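Side-chain contacts in putative acyl-[acyl-carrier-protein] desaturase DesA2 (Mycobacterium tuberculosis, PDB 1ZA0), which may act as a di-iron acyl-[acyl-carrier-protein] desaturase in mycobacterial fatty acid biosynthesis: residues A[106-109]-A[110-114]; A[206-209]-A[210-214]; A[250-253]-A[254-257]. All blocks are in the same frame, centred on the assembly; numbering follows the deposited sequence.

Interaction 1: A[106-109]-A[110-114]; sequences EEHL and HAIAL. With MN (manganese (II) ion), chain B.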
ATOM      1  N   GLU A 106      -6.668  -5.233   7.953  1.00 28.03           N
ATOM      2  CA  GLU A 106      -6.744  -3.907   7.308  1.00 27.48           C
ATOM      3  C   GLU A 106      -6.420  -3.958   5.813  1.00 27.82           C
ATOM      4  O   GLU A 106      -7.156  -3.375   5.018  1.00 27.78           O
ATOM      5  CB  GLU A 106      -5.907  -2.880   8.022  1.00 25.91           C
ATOM      6  CG  GLU A 106      -6.433  -2.583   9.413  1.00 26.67           C
ATOM      7  CD  GLU A 106      -5.604  -1.498  10.186  1.00 31.56           C
ATOM      8  OE1 GLU A 106      -4.664  -0.854   9.633  1.00 31.32           O
ATOM      9  OE2 GLU A 106      -5.985  -1.245  11.334  1.00 27.24           O
ATOM     10  N   GLU A 107      -5.373  -4.681   5.456  1.00 26.21           N
ATOM     11  CA  GLU A 107      -5.015  -4.887   4.093  1.00 28.41           C
ATOM     12  C   GLU A 107      -6.198  -5.559   3.316  1.00 29.01           C
ATOM     13  O   GLU A 107      -6.521  -5.207   2.138  1.00 27.44           O
ATOM     14  CB  GLU A 107      -3.759  -5.754   3.973  1.00 28.36           C
ATOM     15  CG  GLU A 107      -2.452  -5.148   4.482  1.00 30.84           C
ATOM     16  CD  GLU A 107      -2.039  -3.911   3.686  1.00 31.37           C
ATOM     17  OE1 GLU A 107      -1.951  -3.959   2.475  1.00 31.87           O
ATOM     18  OE2 GLU A 107      -1.882  -2.879   4.270  1.00 35.23           O
ATOM     19  N   HIS A 108      -6.755  -6.565   3.923  1.00 27.93           N
ATOM     20  CA  HIS A 108      -7.844  -7.284   3.315  1.00 29.53           C
ATOM     21  C   HIS A 108      -9.034  -6.360   3.051  1.00 27.93           C
ATOM     22  O   HIS A 108      -9.685  -6.464   2.049  1.00 26.44           O
ATOM     23  CB  HIS A 108      -8.356  -8.370   4.236  1.00 30.13           C
ATOM     24  CG  HIS A 108      -9.318  -9.285   3.562  1.00 35.33           C
ATOM     25  ND1 HIS A 108     -10.053 -10.219   4.249  1.00 41.19           N
ATOM     26  CD2 HIS A 108      -9.667  -9.417   2.255  1.00 39.74           C
ATOM     27  CE1 HIS A 108     -10.783 -10.920   3.393  1.00 41.16           C
ATOM     28  NE2 HIS A 108     -10.570 -10.451   2.177  1.00 39.50           N
ATOM     29  N   LEU A 109      -9.360  -5.557   4.045  1.00 27.79           N
ATOM     30  CA  LEU A 109     -10.409  -4.567   3.992  1.00 27.37           C
ATOM     31  C   LEU A 109     -10.270  -3.625   2.783  1.00 26.83           C
ATOM     32  O   LEU A 109     -11.259  -3.380   2.085  1.00 24.99           O
ATOM     33  CB  LEU A 109     -10.506  -3.790   5.304  1.00 29.02           C
ATOM     34  CG  LEU A 109     -11.732  -2.824   5.307  1.00 33.36           C
ATOM     35  CD1 LEU A 109     -13.014  -3.551   5.756  1.00 38.10           C
ATOM     36  CD2 LEU A 109     -11.464  -1.656   6.175  1.00 36.50           C
ATOM     37  N   HIS A 110      -9.049  -3.192   2.504  1.00 25.67           N
ATOM     38  CA  HIS A 110      -8.724  -2.352   1.390  1.00 24.72           C
ATOM     39  C   HIS A 110      -9.060  -3.062   0.089  1.00 25.03           C
ATOM     40  O   HIS A 110      -9.714  -2.467  -0.777  1.00 24.82           O
ATOM     41  CB  HIS A 110      -7.171  -2.003   1.369  1.00 24.03           C
ATOM     42  CG  HIS A 110      -6.720  -1.256   2.585  1.00 24.27           C
ATOM     43  ND1 HIS A 110      -5.382  -1.123   2.943  1.00 24.60           N
ATOM     44  CD2 HIS A 110      -7.437  -0.537   3.496  1.00 24.07           C
ATOM     45  CE1 HIS A 110      -5.320  -0.371   4.035  1.00 22.24           C
ATOM     46  NE2 HIS A 110      -6.549  -0.002   4.387  1.00 24.03           N
ATOM     47  N   ALA A 111      -8.632  -4.331  -0.028  1.00 24.79           N
ATOM     48  CA  ALA A 111      -8.896  -5.145  -1.223  1.00 25.71           C
ATOM     49  C   ALA A 111     -10.443  -5.316  -1.431  1.00 25.77           C
ATOM     50  O   ALA A 111     -10.944  -5.186  -2.549  1.00 25.38           O
ATOM     51  CB  ALA A 111      -8.195  -6.505  -1.111  1.00 25.98           C
ATOM     52  N   ILE A 112     -11.207  -5.528  -0.367  1.00 26.82           N
ATOM     53  CA  ILE A 112     -12.643  -5.720  -0.533  1.00 26.91           C
ATOM     54  C   ILE A 112     -13.275  -4.432  -1.037  1.00 27.70           C
ATOM     55  O   ILE A 112     -14.123  -4.458  -1.949  1.00 25.14           O
ATOM     56  CB  ILE A 112     -13.313  -6.110   0.796  1.00 27.15           C
ATOM     57  CG1 ILE A 112     -12.828  -7.509   1.283  1.00 29.77           C
ATOM     58  CG2 ILE A 112     -14.804  -6.119   0.639  1.00 29.12           C
ATOM     59  CD1 ILE A 112     -13.079  -7.653   2.875  1.00 30.98           C
ATOM     60  N   ALA A 113     -12.919  -3.308  -0.394  1.00 26.24           N
ATOM     61  CA  ALA A 113     -13.499  -2.008  -0.750  1.00 26.97           C
ATOM     62  C   ALA A 113     -13.206  -1.713  -2.253  1.00 26.01           C
ATOM     63  O   ALA A 113     -14.101  -1.373  -3.010  1.00 27.98           O
ATOM     64  CB  ALA A 113     -12.920  -0.906   0.068  1.00 25.34           C
ATOM     65  N   LEU A 114     -11.953  -1.877  -2.670  1.00 25.90           N
ATOM     66  CA  LEU A 114     -11.598  -1.593  -4.049  1.00 26.29           C
ATOM     67  C   LEU A 114     -12.332  -2.483  -5.042  1.00 26.04           C
ATOM     68  O   LEU A 114     -12.833  -2.013  -6.054  1.00 25.95           O
ATOM     69  CB  LEU A 114     -10.102  -1.726  -4.290  1.00 27.14           C
ATOM     70  CG  LEU A 114      -9.167  -0.666  -3.673  1.00 30.71           C
ATOM     71  CD1 LEU A 114      -7.765  -1.273  -3.568  1.00 30.94           C
ATOM     72  CD2 LEU A 114      -9.086   0.596  -4.558  1.00 31.36           C
TER
HETATM   73 MN    MN B 888      -0.610  -1.157   4.213  1.00 29.89          MN
HETATM   74  O   HOH W   1       0.172  -1.774   2.286  1.00 28.28           O
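Glu107 and His110, one helical turn apart, turn their side chains to the metal side of helix 95-121. Glu107 OE2 binds manganese at 2.1 Å, whereas OE1 stays 3.6 Å from the ion, so the carboxylate is monodentate. With CG anti to the carbonyl carbon (chi1 -67°) and the chain bent at chi2, OE2 is brought to the metal. Water 1 also binds the manganese, at 2.2 Å, and donates a weak hydrogen bond to Glu107 OE1; Lys76 forms a salt bridge to the same oxygen. Glu159, Glu189 and His192 supply the remaining protein ligands. Glu107 OE2 and His110 ND1 lie 4.1 Å apart, and the carboxylate and imidazole planes are 80° apart. His110 does not coordinate the manganese: its ND1 is hydrogen-bonded to Lys76 NZ and its NE2 to Asp188 OD2. The carbonyl oxygen Glu106 O sits over the middle of the His110 ring, 3.2 Å above its plane, and also accepts His110 N. Glu106 is itself second shell, its OE1 hydrogen-bonded to His192 NE2. On another side of the helix Ile112 CD1 makes a CH-pi contact with His108, 3.9 Å from the ring centroid and 11° off the normal. His110, though off the manganese here, probably binds iron in the di-iron form, as in relatives; its Glu-X-X-His spacing with Glu107 is the metal-binding motif of ferritin-like di-iron four-helix bundles.

Interaction 2: A[206-209]-A[210-214]; sequences YTRD and ETIAA
Thr207 occupies the N-cap position of helix 208-221, at the junction with helix 176-206. The threonine hydroxyl makes no capping bond to the backbone; it reaches instead for a side chain of the first turn, Thr207 OG1 donating to Glu210 OE2 at 2.7 Å. The carboxylate oxygen receives it on its anti lone pair. OG1 lies anti to the backbone N of Thr207 (chi1 -179°), while the Glu210 chain, extended beyond CG, crosses the threonine at a slant, bringing OE2 within 3.3 Å of Thr207 CG2 as well. The carbonyl oxygen of Thr207 accepts twice from Thr211. Thr211 N approaches Thr207 O at 3.2 Å with a C=O...N angle of 161°, and Thr211 OG1 donates to Thr207 O at 3.0 Å from 49° out of the carbonyl plane. Farther round the helix, the tip of Ile212 rests against the extended arginine, CD1 lying 3.6 Å from Arg208 NE and oblique to the guanidinium. Thr211 is buried against Val200 and Leu204 of helix 176-206 and Val149 of helix 148-172, and Ile212 also touches Leu204, so the start of the helix packs against two long helices while Arg208, Asp209 and Glu210 remain exposed.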
ATOM      1  N   TYR A 206      19.099  -1.478  18.848  1.00 42.16           N
ATOM      2  CA  TYR A 206      19.564  -2.768  19.324  1.00 43.01           C
ATOM      3  C   TYR A 206      20.676  -3.393  18.483  1.00 43.71           C
ATOM      4  O   TYR A 206      21.673  -3.925  19.023  1.00 42.14           O
ATOM      5  CB  TYR A 206      18.359  -3.704  19.445  1.00 44.23           C
ATOM      6  CG  TYR A 206      18.732  -5.164  19.808  1.00 47.87           C
ATOM      7  CD1 TYR A 206      19.467  -5.478  20.977  1.00 51.96           C
ATOM      8  CD2 TYR A 206      18.314  -6.224  18.999  1.00 53.36           C
ATOM      9  CE1 TYR A 206      19.789  -6.822  21.304  1.00 52.39           C
ATOM     10  CE2 TYR A 206      18.631  -7.549  19.314  1.00 54.82           C
ATOM     11  CZ  TYR A 206      19.363  -7.840  20.455  1.00 54.10           C
ATOM     12  OH  TYR A 206      19.588  -9.168  20.721  1.00 58.09           O
ATOM     13  N   THR A 207      20.514  -3.359  17.163  1.00 43.01           N
ATOM     14  CA  THR A 207      21.415  -4.016  16.257  1.00 43.41           C
ATOM     15  C   THR A 207      21.719  -3.169  15.024  1.00 44.35           C
ATOM     16  O   THR A 207      21.326  -3.456  13.860  1.00 43.17           O
ATOM     17  CB  THR A 207      20.903  -5.460  15.877  1.00 44.46           C
ATOM     18  OG1 THR A 207      21.866  -6.054  15.003  1.00 45.26           O
ATOM     19  CG2 THR A 207      19.605  -5.396  15.009  1.00 43.85           C
ATOM     20  N   ARG A 208      22.512  -2.129  15.271  1.00 44.86           N
ATOM     21  CA  ARG A 208      22.693  -1.033  14.309  1.00 45.31           C
ATOM     22  C   ARG A 208      23.206  -1.369  12.909  1.00 46.01           C
ATOM     23  O   ARG A 208      22.625  -0.926  11.898  1.00 44.44           O
ATOM     24  CB  ARG A 208      23.593   0.061  14.940  1.00 44.93           C
ATOM     25  CG  ARG A 208      23.468   1.371  14.307  1.00 45.21           C
ATOM     26  CD  ARG A 208      24.482   2.370  14.773  1.00 45.65           C
ATOM     27  NE  ARG A 208      24.482   3.575  13.945  1.00 46.35           N
ATOM     28  CZ  ARG A 208      23.574   4.533  13.996  1.00 44.14           C
ATOM     29  NH1 ARG A 208      22.595   4.476  14.855  1.00 42.93           N
ATOM     30  NH2 ARG A 208      23.665   5.571  13.177  1.00 47.24           N
ATOM     31  N   ASP A 209      24.330  -2.077  12.803  1.00 46.25           N
ATOM     32  CA  ASP A 209      24.976  -2.152  11.518  1.00 46.77           C
ATOM     33  C   ASP A 209      24.216  -3.112  10.618  1.00 45.90           C
ATOM     34  O   ASP A 209      24.298  -3.001   9.412  1.00 47.02           O
ATOM     35  CB  ASP A 209      26.447  -2.616  11.620  1.00 48.25           C
ATOM     36  CG  ASP A 209      27.334  -1.633  12.351  1.00 51.46           C
ATOM     37  OD1 ASP A 209      27.252  -0.404  12.102  1.00 59.55           O
ATOM     38  OD2 ASP A 209      28.159  -2.029  13.194  1.00 57.90           O
ATOM     39  N   GLU A 210      23.547  -4.071  11.224  1.00 45.09           N
ATOM     40  CA  GLU A 210      22.632  -4.981  10.550  1.00 45.11           C
ATOM     41  C   GLU A 210      21.497  -4.173   9.885  1.00 43.10           C
ATOM     42  O   GLU A 210      21.249  -4.317   8.684  1.00 41.11           O
ATOM     43  CB  GLU A 210      22.042  -5.962  11.585  1.00 45.62           C
ATOM     44  CG  GLU A 210      21.551  -7.275  11.004  1.00 48.21           C
ATOM     45  CD  GLU A 210      20.719  -8.064  11.983  1.00 50.72           C
ATOM     46  OE1 GLU A 210      19.873  -8.872  11.519  1.00 54.47           O
ATOM     47  OE2 GLU A 210      20.875  -7.860  13.228  1.00 52.39           O
ATOM     48  N   THR A 211      20.856  -3.312  10.689  1.00 40.89           N
ATOM     49  CA  THR A 211      19.726  -2.494  10.246  1.00 39.11           C
ATOM     50  C   THR A 211      20.140  -1.534   9.135  1.00 38.72           C
ATOM     51  O   THR A 211      19.514  -1.473   8.094  1.00 37.25           O
ATOM     52  CB  THR A 211      19.072  -1.828  11.460  1.00 39.37           C
ATOM     53  OG1 THR A 211      18.733  -2.847  12.427  1.00 35.43           O
ATOM     54  CG2 THR A 211      17.698  -1.218  11.094  1.00 38.58           C
ATOM     55  N   ILE A 212      21.280  -0.880   9.295  1.00 39.10           N
ATOM     56  CA  ILE A 212      21.819  -0.011   8.276  1.00 40.05           C
ATOM     57  C   ILE A 212      22.081  -0.753   6.963  1.00 40.88           C
ATOM     58  O   ILE A 212      21.733  -0.233   5.881  1.00 40.07           O
ATOM     59  CB  ILE A 212      23.076   0.794   8.787  1.00 40.73           C
ATOM     60  CG1 ILE A 212      22.638   1.792   9.880  1.00 41.91           C
ATOM     61  CG2 ILE A 212      23.761   1.553   7.660  1.00 40.26           C
ATOM     62  CD1 ILE A 212      23.764   2.565  10.580  1.00 44.44           C
ATOM     63  N   ALA A 213      22.676  -1.935   7.053  1.00 40.40           N
ATOM     64  CA  ALA A 213      22.940  -2.737   5.872  1.00 41.52           C
ATOM     65  C   ALA A 213      21.649  -3.140   5.181  1.00 40.43           C
ATOM     66  O   ALA A 213      21.605  -3.150   3.992  1.00 40.84           O
ATOM     67  CB  ALA A 213      23.740  -4.014   6.243  1.00 42.51           C
ATOM     68  N   ALA A 214      20.645  -3.502   5.961  1.00 39.81           N
ATOM     69  CA  ALA A 214      19.343  -3.830   5.421  1.00 40.29           C
ATOM     70  C   ALA A 214      18.734  -2.603   4.710  1.00 39.56           C
ATOM     71  O   ALA A 214      18.214  -2.727   3.615  1.00 41.22           O
ATOM     72  CB  ALA A 214      18.460  -4.372   6.488  1.00 39.52           C
TER

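Interaction 3: A[250-253]-A[254-257]; sequences LRQL and ISDR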
ATOM      1  N   LEU A 250       9.548   7.418  -6.057  1.00 38.81           N
ATOM      2  CA  LEU A 250      10.182   6.362  -5.305  1.00 39.46           C
ATOM      3  C   LEU A 250      11.505   6.832  -4.747  1.00 40.44           C
ATOM      4  O   LEU A 250      11.788   6.652  -3.565  1.00 41.28           O
ATOM      5  CB  LEU A 250      10.377   5.149  -6.183  1.00 39.74           C
ATOM      6  CG  LEU A 250      11.017   3.929  -5.544  1.00 39.89           C
ATOM      7  CD1 LEU A 250      10.220   3.418  -4.313  1.00 40.86           C
ATOM      8  CD2 LEU A 250      11.152   2.770  -6.574  1.00 39.36           C
ATOM      9  N   ARG A 251      12.311   7.427  -5.616  1.00 40.47           N
ATOM     10  CA  ARG A 251      13.579   8.035  -5.241  1.00 42.09           C
ATOM     11  C   ARG A 251      13.379   9.061  -4.102  1.00 39.98           C
ATOM     12  O   ARG A 251      13.975   8.962  -3.057  1.00 39.86           O
ATOM     13  CB  ARG A 251      14.261   8.625  -6.531  1.00 43.31           C
ATOM     14  CG  ARG A 251      15.749   9.067  -6.383  1.00 49.47           C
ATOM     15  CD  ARG A 251      16.281  10.124  -7.422  1.00 55.00           C
ATOM     16  NE  ARG A 251      15.773  11.484  -7.131  1.00 60.87           N
ATOM     17  CZ  ARG A 251      16.471  12.626  -7.182  1.00 64.72           C
ATOM     18  NH1 ARG A 251      17.775  12.653  -7.488  1.00 66.87           N
ATOM     19  NH2 ARG A 251      15.851  13.771  -6.904  1.00 66.25           N
ATOM     20  N   GLN A 252      12.498  10.021  -4.255  1.00 37.98           N
ATOM     21  CA  GLN A 252      12.277  10.937  -3.158  1.00 37.48           C
ATOM     22  C   GLN A 252      11.840  10.238  -1.833  1.00 36.40           C
ATOM     23  O   GLN A 252      12.371  10.581  -0.777  1.00 34.33           O
ATOM     24  CB  GLN A 252      11.245  12.021  -3.494  1.00 38.05           C
ATOM     25  CG  GLN A 252      11.305  13.273  -2.615  1.00 40.34           C
ATOM     26  CD  GLN A 252      12.749  13.833  -2.512  1.00 44.60           C
ATOM     27  OE1 GLN A 252      13.304  14.224  -3.527  1.00 43.68           O
ATOM     28  NE2 GLN A 252      13.354  13.817  -1.296  1.00 44.37           N
ATOM     29  N   LEU A 253      10.871   9.316  -1.864  1.00 35.58           N
ATOM     30  CA  LEU A 253      10.366   8.750  -0.577  1.00 35.78           C
ATOM     31  C   LEU A 253      11.475   7.917   0.088  1.00 34.35           C
ATOM     32  O   LEU A 253      11.534   7.859   1.294  1.00 32.21           O
ATOM     33  CB  LEU A 253       9.071   7.929  -0.703  1.00 36.49           C
ATOM     34  CG  LEU A 253       9.082   6.596  -1.418  1.00 37.15           C
ATOM     35  CD1 LEU A 253       9.483   5.452  -0.480  1.00 34.11           C
ATOM     36  CD2 LEU A 253       7.709   6.301  -2.063  1.00 36.32           C
ATOM     37  N   ILE A 254      12.327   7.276  -0.703  1.00 34.69           N
ATOM     38  CA  ILE A 254      13.435   6.543  -0.143  1.00 35.24           C
ATOM     39  C   ILE A 254      14.391   7.486   0.641  1.00 35.64           C
ATOM     40  O   ILE A 254      14.814   7.169   1.725  1.00 35.60           O
ATOM     41  CB  ILE A 254      14.234   5.801  -1.182  1.00 35.48           C
ATOM     42  CG1 ILE A 254      13.464   4.623  -1.748  1.00 38.91           C
ATOM     43  CG2 ILE A 254      15.553   5.220  -0.538  1.00 36.22           C
ATOM     44  CD1 ILE A 254      14.016   4.156  -3.147  1.00 39.11           C
ATOM     45  N   SER A 255      14.770   8.600   0.028  1.00 36.43           N
ATOM     46  CA  SER A 255      15.505   9.671   0.706  1.00 36.19           C
ATOM     47  C   SER A 255      14.813  10.183   1.966  1.00 34.65           C
ATOM     48  O   SER A 255      15.434  10.285   3.000  1.00 35.11           O
ATOM     49  CB  SER A 255      15.705  10.838  -0.265  1.00 36.95           C
ATOM     50  OG  SER A 255      16.473  11.868   0.309  1.00 37.66           O
ATOM     51  N   ASP A 256      13.532  10.493   1.889  1.00 33.96           N
ATOM     52  CA  ASP A 256      12.776  10.918   3.053  1.00 33.01           C
ATOM     53  C   ASP A 256      12.721   9.870   4.180  1.00 32.74           C
ATOM     54  O   ASP A 256      12.722  10.234   5.336  1.00 31.49           O
ATOM     55  CB  ASP A 256      11.342  11.297   2.707  1.00 33.79           C
ATOM     56  CG  ASP A 256      11.216  12.387   1.634  1.00 35.86           C
ATOM     57  OD1 ASP A 256      12.158  13.188   1.420  1.00 37.67           O
ATOM     58  OD2 ASP A 256      10.141  12.488   0.973  1.00 39.42           O
ATOM     59  N   ARG A 257      12.620   8.601   3.852  1.00 31.45           N
ATOM     60  CA  ARG A 257      12.499   7.584   4.871  1.00 31.04           C
ATOM     61  C   ARG A 257      13.852   7.439   5.605  1.00 30.58           C
ATOM     62  O   ARG A 257      13.902   7.306   6.821  1.00 32.26           O
ATOM     63  CB  ARG A 257      12.057   6.278   4.228  1.00 30.62           C
ATOM     64  CG  ARG A 257      11.902   5.114   5.137  1.00 30.74           C
ATOM     65  CD  ARG A 257      10.848   5.323   6.130  1.00 32.12           C
ATOM     66  NE  ARG A 257      11.399   5.828   7.383  1.00 32.24           N
ATOM     67  CZ  ARG A 257      10.667   6.250   8.367  1.00 32.63           C
ATOM     68  NH1 ARG A 257       9.330   6.242   8.269  1.00 33.40           N
ATOM     69  NH2 ARG A 257      11.249   6.642   9.489  1.00 32.76           N
TER
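Polar side chains meet on one flank of helix 247-260, where Gln252 NE2 donates to Asp256 OD1 at 3.0 Å with an N-H...O angle of 164°. The acceptor lies nearly in the amide plane of Gln252, yet the amide nitrogen stands 40° out of the carboxylate plane, and the two planes are 34° apart. A bend at chi2 carries the Gln252 amide along the helix to the aspartate. Apolar contact falls elsewhere on the helix: Ile254 CD1 lies 3.8 Å from Leu250 CG, the two side chains meeting at a slant, and Leu253 CD1 comes within 4.3 Å of Ile254 CG1. Leu250 also touches Cys161 of helix 148-172, and both leucines reach Phe245. Backbone bonds of the i to i+4 kind run through all four steps, from Ile254 N to Leu250 O at 3.0 Å through to Arg257 N and Leu253 O at 2.9 Å. Arg257 turns away to form a salt bridge with Glu193 and a cation-pi contact with Trp261. The Leu250-Ile254 packing and the Gln252-Asp256 bond thus occupy different flanks; buried Ser255 and Arg257 find polar partners outside the two segments, and Gln252 NE2 and Ser255 OG tie the helix to Thr274, the last modelled residue.

Interactions 1 and 3 lie within single helices; interaction 2 spans a helix junction, and the chemistry of each follows its place. Interaction 1, on helix 95-121 of the bundle, places a metal-binding carboxylate and a buried histidine beside the manganese. Interaction 2 is the most peripheral, its centre about 25 Å from the centre of the chain, and joins mainly exposed polar side chains at a helix start. Interaction 3 is largely buried and combines apolar packing with an uncharged donor paired to a carboxylate. All three touch helix 176-206, through His110, Thr211 and Arg257 among others; interactions 2 and 3 share helix 148-172 as a neighbour. Centres of interactions 2 and 3 are about 19 Å apart, against about 33 Å for 1 and 2.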